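Local atomic coordinates of maltose-binding protein MalE1 (Thermotoga maritima, PDB entry 6DTU), a protein that binds maltotetraose and probably serves as the sugar-binding component of a maltose or maltodextrin transport system. Residues Ile279-Thr283 with Ser284-Lys288. Numbering follows the deposited sequence.
Sequences IEFLT and SFIAK
A pi-type turn, one residue wider than an alpha turn, near the C-terminal end of helix 275-286 brings F281 against both F285 and I286. The N of I286 donates to the O of F281 over 3.1 Å in a nearly straight bond (171°), an i to i+5 link, whereas the i+4 bond from F285 N to that same oxygen is weak. A287 N repeats the wide spacing with a weak bond to L282 O. One residue earlier the ordinary i to i+4 bond holds: E280 O receives S284 N at 2.9 Å and, from the other face of its carbonyl plane, S284 OG at 2.7 Å. Chi1 of 77° sets this hydroxyl between S284's own N and C, folded back over the helix. In this periplasmic binding protein fold the helix packs its apolar side on strands 58-62 and 260-268 and on helix 14-28. CG1 of I286 lies over one face of the F281 ring, a CH-pi contact 4.0 Å from the centroid. CE1 of F281 comes to the edge of the F285 ring, 3.6 Å from CD2 of F285, the two rings forming an oblique pair with planes at 65°. With an alanine at F281, I286 CG1 and the F285 edge would probably lose their aromatic partner, and F24 its edge-to-face mate. L282 CD2 meets I286 CG1 more loosely, at 4.1 Å, and both side chains rest on F266.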
loop_
_atom_site.group_PDB
_atom_site.type_symbol
_atom_site.label_atom_id
_atom_site.label_comp_id
_atom_site.label_asym_id
_atom_site.label_seq_id
_atom_site.Cartn_x
_atom_site.Cartn_y
_atom_site.Cartn_z
ATOM N N ILE A 279 18.742 15.202 0.344
ATOM C CA ILE A 279 18.798 14.773 -1.047
ATOM C C ILE A 279 20.095 14.013 -1.321
ATOM O O ILE A 279 20.087 12.962 -1.978
ATOM C CB ILE A 279 18.602 15.980 -1.993
ATOM C CG1 ILE A 279 17.169 16.489 -1.888
ATOM C CG2 ILE A 279 18.867 15.556 -3.434
ATOM C CD1 ILE A 279 16.969 17.861 -2.607
ATOM N N GLU A 280 21.227 14.517 -0.811
ATOM C CA GLU A 280 22.510 13.845 -1.016
ATOM C C GLU A 280 22.501 12.434 -0.443
ATOM O O GLU A 280 23.000 11.492 -1.063
ATOM C CB GLU A 280 23.643 14.653 -0.380
ATOM C CG GLU A 280 25.031 13.951 -0.423
ATOM C CD GLU A 280 25.687 13.939 -1.810
ATOM O OE1 GLU A 280 25.189 14.615 -2.744
ATOM O OE2 GLU A 280 26.721 13.247 -1.968
ATOM N N PHE A 281 22.001 12.289 0.775
ATOM C CA PHE A 281 21.845 10.976 1.390
ATOM C C PHE A 281 21.016 10.034 0.512
ATOM O O PHE A 281 21.378 8.866 0.317
ATOM C CB PHE A 281 21.220 11.202 2.757
ATOM C CG PHE A 281 20.847 9.972 3.479
ATOM C CD1 PHE A 281 21.786 9.241 4.156
ATOM C CD2 PHE A 281 19.537 9.564 3.517
ATOM C CE1 PHE A 281 21.422 8.112 4.862
ATOM C CE2 PHE A 281 19.168 8.428 4.197
ATOM C CZ PHE A 281 20.099 7.708 4.871
ATOM N N LEU A 282 19.920 10.537 -0.055
ATOM C CA LEU A 282 19.059 9.678 -0.862
ATOM C C LEU A 282 19.722 9.303 -2.179
ATOM O O LEU A 282 19.683 8.136 -2.580
ATOM C CB LEU A 282 17.718 10.360 -1.122
ATOM C CG LEU A 282 16.881 10.557 0.146
ATOM C CD1 LEU A 282 15.579 11.208 -0.293
ATOM C CD2 LEU A 282 16.612 9.249 0.865
ATOM N N THR A 283 20.307 10.279 -2.882
ATOM C CA THR A 283 20.817 9.999 -4.229
ATOM C C THR A 283 22.169 9.297 -4.219
ATOM O O THR A 283 22.449 8.482 -5.107
ATOM C CB THR A 283 20.908 11.283 -5.064
ATOM O OG1 THR A 283 21.850 12.177 -4.448
ATOM C CG2 THR A 283 19.523 11.932 -5.194
ATOM N N SER A 284 23.043 9.639 -3.280
ATOM C CA SER A 284 24.409 9.130 -3.320
ATOM C C SER A 284 24.577 7.817 -2.575
ATOM O O SER A 284 25.614 7.159 -2.737
ATOM C CB SER A 284 25.369 10.149 -2.697
ATOM O OG SER A 284 25.283 10.103 -1.270
ATOM N N PHE A 285 23.603 7.444 -1.746
ATOM C CA PHE A 285 23.731 6.299 -0.850
ATOM C C PHE A 285 22.501 5.406 -0.948
ATOM O O PHE A 285 22.613 4.245 -1.341
ATOM C CB PHE A 285 23.948 6.781 0.598
ATOM C CG PHE A 285 24.035 5.673 1.634
ATOM C CD1 PHE A 285 24.800 4.530 1.406
ATOM C CD2 PHE A 285 23.419 5.816 2.874
ATOM C CE1 PHE A 285 24.895 3.525 2.356
ATOM C CE2 PHE A 285 23.528 4.809 3.841
ATOM C CZ PHE A 285 24.285 3.676 3.584
ATOM N N ILE A 286 21.322 5.939 -0.626
ATOM C CA ILE A 286 20.118 5.112 -0.611
ATOM C C ILE A 286 19.811 4.575 -2.011
ATOM O O ILE A 286 19.353 3.439 -2.174
ATOM C CB ILE A 286 18.942 5.882 0.031
ATOM C CG1 ILE A 286 19.206 6.138 1.516
ATOM C CG2 ILE A 286 17.615 5.137 -0.115
ATOM C CD1 ILE A 286 19.267 4.861 2.361
ATOM N N ALA A 287 20.064 5.374 -3.047
ATOM C CA ALA A 287 19.692 4.963 -4.389
ATOM C C ALA A 287 20.615 3.919 -4.994
ATOM O O ALA A 287 20.316 3.431 -6.094
ATOM C CB ALA A 287 19.634 6.171 -5.330
ATOM N N LYS A 288 21.720 3.578 -4.348
ATOM C CA LYS A 288 22.682 2.690 -4.988
ATOM C C LYS A 288 22.166 1.253 -5.032
ATOM O O LYS A 288 21.286 0.855 -4.268
ATOM C CB LYS A 288 24.033 2.725 -4.276
ATOM C CG LYS A 288 24.824 4.016 -4.423
ATOM C CD LYS A 288 25.949 4.101 -3.406
ATOM C CE LYS A 288 26.809 2.855 -3.349
ATOM N NZ LYS A 288 28.192 3.093 -3.869
#